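Local coordinates for putative metal resistance protein (Proteus mirabilis, PDB 6C29) that primes the disulfide isomerase ScsC through its N-terminal periplasmic tandem immunoglobulin-fold domain, the part described here, and probably acts as a protein-disulfide reductase, at residues L8-N13 with T121-N126; L154-S159 with S170-Q175. All blocks are in the same frame, centred on the assembly; numbering follows the deposited sequence. Where two conformers were deposited one is given.

Contact 1 of 2, residues L8-N13 with T121-N126; sequences LTMPDN and TDYSLN
M10 and Y123 face each other across two strands, 8-10 and 121-126, whose axes approach to 7.8 Å and run 143° apart, too widely spaced for a ladder; no backbone hydrogen bond joins the segments. Side chains, a few backbone atoms and one water make the contact. M10, present as selenomethionine, lays its CG over one face of the Y123 ring, 4.0 Å from the centroid and 27° off the ring normal, a CH-pi contact. The two side chains run past each other in opposite directions, and bends at chi2 and chi3 keep the M10 selenium and CE beside D122 O. T9 CA lies at the ring edge, near its plane. Further along, L8 CD1 meets L125 CD2 at 3.7 Å and also touches S124 O. At the other end the type I turn M10-N13, closed by N13 N to M10 O, brings N13 back toward T121. N13 CG lies anti to the backbone N (chi1 -177°) and carries the amide toward T121, with N13 ND2 3.0 Å from T121 OG1; N13 OD1 is hydrogen-bonded to H15 N. Water 1 lies in the plane of the Y123 ring: it accepts from Y123 OH at 2.7 Å and from M10 N at 3.0 Å, and donates to N13 O at 2.7 Å, which ties the phenol to the turn. Since L8 bonds through its backbone to V18, while T121, Y123 and L125 pair with strand 104-114, the contact spans two differently paired layers, as expected at the margin of the beta sandwich of an immunoglobulin-fold DsbD N-terminal-like domain.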
loop_
_atom_site.group_PDB
_atom_site.type_symbol
_atom_site.label_atom_id
_atom_site.label_comp_id
_atom_site.label_asym_id
_atom_site.label_seq_id
_atom_site.Cartn_x
_atom_site.Cartn_y
_atom_site.Cartn_z
ATOM N N LEU A 8 14.214 15.764 -1.236
ATOM C CA LEU A 8 14.858 15.514 -2.511
ATOM C C LEU A 8 13.909 15.776 -3.650
ATOM O O LEU A 8 12.736 15.349 -3.638
ATOM C CB LEU A 8 15.346 14.068 -2.591
ATOM C CG LEU A 8 16.252 13.585 -1.461
ATOM C CD1 LEU A 8 16.434 12.050 -1.576
ATOM C CD2 LEU A 8 17.568 14.345 -1.465
ATOM N N THR A 9 14.434 16.419 -4.677
ATOM C CA THR A 9 13.723 16.586 -5.924
ATOM C C THR A 9 14.673 16.145 -7.030
ATOM O O THR A 9 15.906 16.094 -6.846
ATOM C CB THR A 9 13.248 18.037 -6.178
ATOM O OG1 THR A 9 14.381 18.904 -6.206
ATOM C CG2 THR A 9 12.285 18.518 -5.093
HETATM N N MSE A 10 14.087 15.756 -8.140
HETATM C CA MSE A 10 14.818 15.441 -9.358
HETATM C C MSE A 10 14.425 16.438 -10.417
HETATM O O MSE A 10 13.243 16.849 -10.474
HETATM C CB MSE A 10 14.484 14.016 -9.806
HETATM C CG MSE A 10 15.069 12.958 -8.899
HETATM SE SE MSE A 10 17.009 12.953 -9.057
HETATM C CE MSE A 10 17.084 11.982 -10.740
ATOM N N PRO A 11 15.377 16.801 -11.273
ATOM C CA PRO A 11 15.165 17.877 -12.244
ATOM C C PRO A 11 13.976 17.669 -13.189
ATOM O O PRO A 11 13.337 18.647 -13.598
ATOM C CB PRO A 11 16.486 17.881 -13.041
ATOM C CG PRO A 11 17.496 17.349 -12.115
ATOM C CD PRO A 11 16.783 16.349 -11.241
ATOM N N ASP A 12 13.688 16.419 -13.533
ATOM C CA ASP A 12 12.635 16.084 -14.491
ATOM C C ASP A 12 11.296 15.736 -13.875
ATOM O O ASP A 12 10.383 15.281 -14.559
ATOM C CB ASP A 12 13.137 14.964 -15.373
ATOM C CG ASP A 12 14.227 15.458 -16.306
ATOM O OD1 ASP A 12 13.870 16.202 -17.252
ATOM O OD2 ASP A 12 15.431 15.178 -16.058
ATOM N N ASN A 13 11.196 15.893 -12.573
ATOM C CA ASN A 13 9.919 15.686 -11.886
ATOM C C ASN A 13 9.587 16.882 -11.003
ATOM O O ASN A 13 10.152 17.022 -9.910
ATOM C CB ASN A 13 9.988 14.400 -11.069
ATOM C CG ASN A 13 8.677 14.071 -10.380
ATOM O OD1 ASN A 13 7.971 14.968 -9.932
ATOM N ND2 ASN A 13 8.368 12.784 -10.253
ATOM N N THR A 121 10.272 7.735 -11.577
ATOM C CA THR A 121 11.382 8.625 -11.235
ATOM C C THR A 121 12.250 7.936 -10.195
ATOM O O THR A 121 11.736 7.447 -9.205
ATOM C CB THR A 121 10.881 9.972 -10.679
ATOM O OG1 THR A 121 9.905 10.528 -11.570
ATOM C CG2 THR A 121 12.044 11.010 -10.425
ATOM N N ASP A 122 13.561 7.955 -10.387
ATOM C CA ASP A 122 14.498 7.398 -9.410
ATOM C C ASP A 122 15.024 8.468 -8.460
ATOM O O ASP A 122 15.475 9.519 -8.908
ATOM C CB ASP A 122 15.667 6.733 -10.111
ATOM C CG ASP A 122 15.312 5.376 -10.688
ATOM O OD1 ASP A 122 14.195 4.876 -10.451
ATOM O OD2 ASP A 122 16.186 4.784 -11.369
ATOM N N TYR A 123 14.995 8.181 -7.165
ATOM C CA TYR A 123 15.553 9.033 -6.118
ATOM C C TYR A 123 16.628 8.265 -5.371
ATOM O O TYR A 123 16.375 7.162 -4.902
ATOM C CB TYR A 123 14.455 9.491 -5.141
ATOM C CG TYR A 123 13.431 10.392 -5.763
ATOM C CD1 TYR A 123 12.351 9.886 -6.451
ATOM C CD2 TYR A 123 13.527 11.768 -5.659
ATOM C CE1 TYR A 123 11.418 10.712 -7.045
ATOM C CE2 TYR A 123 12.609 12.590 -6.248
ATOM C CZ TYR A 123 11.543 12.066 -6.925
ATOM O OH TYR A 123 10.606 12.867 -7.533
ATOM N N SER A 124 17.819 8.835 -5.236
ATOM C CA SER A 124 18.891 8.173 -4.514
ATOM C C SER A 124 18.821 8.556 -3.052
ATOM O O SER A 124 18.902 9.747 -2.707
ATOM C CB SER A 124 20.245 8.551 -5.099
ATOM O OG SER A 124 20.366 8.039 -6.404
ATOM N N LEU A 125 18.627 7.545 -2.206
ATOM C CA LEU A 125 18.494 7.717 -0.761
ATOM C C LEU A 125 19.810 7.306 -0.114
ATOM O O LEU A 125 20.186 6.166 -0.167
ATOM C CB LEU A 125 17.333 6.862 -0.234
ATOM C CG LEU A 125 16.030 7.021 -0.989
ATOM C CD1 LEU A 125 15.018 6.041 -0.384
ATOM C CD2 LEU A 125 15.550 8.477 -0.924
ATOM N N ASN A 126 20.496 8.253 0.506
ATOM C CA ASN A 126 21.743 7.995 1.188
ATOM C C ASN A 126 21.581 8.350 2.658
ATOM O O ASN A 126 21.324 9.498 3.010
ATOM C CB ASN A 126 22.861 8.806 0.511
ATOM C CG ASN A 126 22.991 8.464 -0.969
ATOM O OD1 ASN A 126 23.141 7.298 -1.344
ATOM N ND2 ASN A 126 22.905 9.480 -1.819
HETATM O O HOH W 1 11.107 15.474 -7.909
#

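Contact 2 of 2, residues L154-S159 with S170-Q175; sequences LISAVS and SLQREQ
S156 holds its OG between the backbone N and the carbonyl carbon (chi1 53°), and Q172 extends with CG anti to its N (chi1 -179°); together these torsions bring S156 OG within 2.9 Å of Q172 OE1. The hydroxyl donates from above the amide plane, 42° out of it, rather than along a lone pair. The backbones of the same region also bond: S156 N donates to Q172 O at 2.8 Å, and Q172 N to A157 O at 3.0 Å. These two bonds set S156 and A157 against the single Q172, a bulge-like irregularity; A157 N is buried with no partner. The segments belong to an antiparallel hairpin, 155-163 with 166-173, at the edge of a four-stranded sheet in the second immunoglobulin-fold domain. At S156 the chain turns a corner: I155, before it, packs against strand 236-243, while A157-S159 run along 170-172. S159 and S170 form a doubly hydrogen-bonded antiparallel pair, S159 N to S170 O at 3.0 Å and S170 N to S159 O at 2.9 Å. In the adjoining non-hydrogen-bonded pair, V158 and L171 lie side by side, with V158 CG1 and L171 CD2 packed tightly at 3.5 Å. On the other side of the corner E174 N reaches L154 O at 2.8 Å, and L154 CD1 sits 4.0 Å above the guanidinium plane of R173, over its centre. R173 NE bonds to Q175 O close to that plane, while NH1 and NH2 form salt bridges to D233 and D234.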
loop_
_atom_site.group_PDB
_atom_site.type_symbol
_atom_site.label_atom_id
_atom_site.label_comp_id
_atom_site.label_asym_id
_atom_site.label_seq_id
_atom_site.Cartn_x
_atom_site.Cartn_y
_atom_site.Cartn_z
ATOM N N LEU A 154 -12.749 -5.068 13.300
ATOM C CA LEU A 154 -13.711 -4.653 12.261
ATOM C C LEU A 154 -14.566 -5.793 11.718
ATOM O O LEU A 154 -15.788 -5.642 11.673
ATOM C CB LEU A 154 -13.024 -3.929 11.090
ATOM C CG LEU A 154 -14.032 -3.236 10.141
ATOM C CD1 LEU A 154 -14.904 -2.246 10.897
ATOM C CD2 LEU A 154 -13.334 -2.588 8.985
ATOM N N ILE A 155 -13.971 -6.882 11.236
ATOM C CA ILE A 155 -14.770 -7.983 10.721
ATOM C C ILE A 155 -14.644 -9.220 11.588
ATOM O O ILE A 155 -13.590 -9.481 12.178
ATOM C CB ILE A 155 -14.399 -8.335 9.283
ATOM C CG1 ILE A 155 -12.980 -8.866 9.199
ATOM C CG2 ILE A 155 -14.626 -7.099 8.351
ATOM C CD1 ILE A 155 -12.716 -9.519 7.938
ATOM N N SER A 156 -15.734 -9.973 11.658
ATOM C CA SER A 156 -15.753 -11.219 12.423
ATOM C C SER A 156 -15.892 -12.483 11.566
ATOM O O SER A 156 -15.685 -13.591 12.066
ATOM C CB SER A 156 -16.887 -11.182 13.446
ATOM O OG SER A 156 -18.109 -10.869 12.842
ATOM N N ALA A 157 -16.247 -12.332 10.296
ATOM C CA ALA A 157 -16.335 -13.464 9.377
ATOM C C ALA A 157 -16.216 -12.993 7.938
ATOM O O ALA A 157 -16.644 -11.888 7.598
ATOM C CB ALA A 157 -17.620 -14.232 9.564
ATOM N N VAL A 158 -15.620 -13.855 7.123
ATOM C CA VAL A 158 -15.469 -13.645 5.696
ATOM C C VAL A 158 -15.788 -14.928 4.954
ATOM O O VAL A 158 -15.328 -16.022 5.348
ATOM C CB VAL A 158 -14.024 -13.220 5.340
ATOM C CG1 VAL A 158 -13.881 -13.027 3.852
ATOM C CG2 VAL A 158 -13.654 -11.998 6.087
ATOM N N SER A 159 -16.589 -14.814 3.902
ATOM C CA SER A 159 -16.760 -15.914 2.974
ATOM C C SER A 159 -16.690 -15.365 1.568
ATOM O O SER A 159 -16.872 -14.142 1.323
ATOM C CB SER A 159 -18.078 -16.659 3.197
ATOM O OG SER A 159 -19.169 -15.780 3.087
ATOM N N SER A 170 -18.745 -11.951 1.309
ATOM C CA SER A 170 -19.699 -11.665 2.355
ATOM C C SER A 170 -18.907 -11.427 3.621
ATOM O O SER A 170 -18.140 -12.292 4.034
ATOM C CB SER A 170 -20.689 -12.817 2.513
ATOM O OG SER A 170 -21.376 -12.733 3.742
ATOM N N LEU A 171 -19.053 -10.232 4.191
ATOM C CA LEU A 171 -18.253 -9.784 5.323
ATOM C C LEU A 171 -19.160 -9.379 6.461
ATOM O O LEU A 171 -20.046 -8.543 6.295
ATOM C CB LEU A 171 -17.356 -8.605 4.930
ATOM C CG LEU A 171 -16.490 -8.825 3.693
ATOM C CD1 LEU A 171 -15.724 -7.573 3.336
ATOM C CD2 LEU A 171 -15.499 -9.945 3.924
ATOM N N GLN A 172 -18.909 -9.936 7.633
ATOM C CA GLN A 172 -19.693 -9.617 8.810
ATOM C C GLN A 172 -18.948 -8.639 9.699
ATOM O O GLN A 172 -17.788 -8.872 10.045
ATOM C CB GLN A 172 -20.017 -10.870 9.611
ATOM C CG GLN A 172 -20.853 -10.552 10.835
ATOM C CD GLN A 172 -21.154 -11.786 11.676
ATOM O OE1 GLN A 172 -20.255 -12.566 12.008
ATOM N NE2 GLN A 172 -22.416 -11.944 12.055
ATOM N N ARG A 173 -19.595 -7.540 10.058
ATOM C CA ARG A 173 -18.991 -6.584 10.962
ATOM C C ARG A 173 -18.960 -7.164 12.367
ATOM O O ARG A 173 -19.912 -7.784 12.793
ATOM C CB ARG A 173 -19.743 -5.272 10.938
ATOM C CG ARG A 173 -18.946 -4.151 11.602
ATOM C CD ARG A 173 -19.531 -2.772 11.392
ATOM N NE ARG A 173 -18.886 -1.808 12.292
ATOM C CZ ARG A 173 -18.409 -0.624 11.935
ATOM N NH1 ARG A 173 -18.478 -0.220 10.685
ATOM N NH2 ARG A 173 -17.845 0.159 12.845
ATOM N N GLU A 174 -17.845 -7.000 13.077
ATOM C CA GLU A 174 -17.678 -7.617 14.405
ATOM C C GLU A 174 -18.664 -7.048 15.407
ATOM O O GLU A 174 -19.337 -7.770 16.153
ATOM C CB GLU A 174 -16.249 -7.400 14.909
ATOM C CG GLU A 174 -15.957 -8.116 16.237
ATOM C CD GLU A 174 -14.583 -7.813 16.822
ATOM O OE1 GLU A 174 -13.682 -7.364 16.084
ATOM O OE2 GLU A 174 -14.410 -8.042 18.039
ATOM N N GLN A 175 -18.718 -5.728 15.420
ATOM C CA GLN A 175 -19.571 -4.956 16.286
ATOM C C GLN A 175 -20.248 -3.826 15.508
ATOM O O GLN A 175 -19.602 -3.116 14.734
ATOM C CB GLN A 175 -18.765 -4.370 17.435
ATOM C CG GLN A 175 -19.651 -3.819 18.499
ATOM C CD GLN A 175 -18.888 -3.134 19.599
ATOM O OE1 GLN A 175 -17.706 -3.411 19.837
ATOM N NE2 GLN A 175 -19.564 -2.216 20.279
HETATM O O HOH W 2 -16.621 -3.714 14.369
HETATM O O HOH W 3 -13.865 -4.276 15.741
#

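The two contacts lie on opposite sides of the chain's centre, about 42 Å apart between centres, and share no strand. Contact 1 belongs to the DsbD N-terminal family region and joins segments with 107 residues between them; contact 2 is local, two arms of one hairpin with 10 residues between, in the other immunoglobulin-fold domain. Contact 1 is partly buried, whereas contact 2 is a surface contact. Their chemistry differs with strand pairing: contact 2 joins neighbouring strands, held chiefly by backbone hydrogen bonds, while contact 1 joins strands paired to different partners, leaving ring, aliphatic and water-mediated contacts. Contact 2 buries 549 Å² and contact 1 367 Å², although contact 2 is the more exposed.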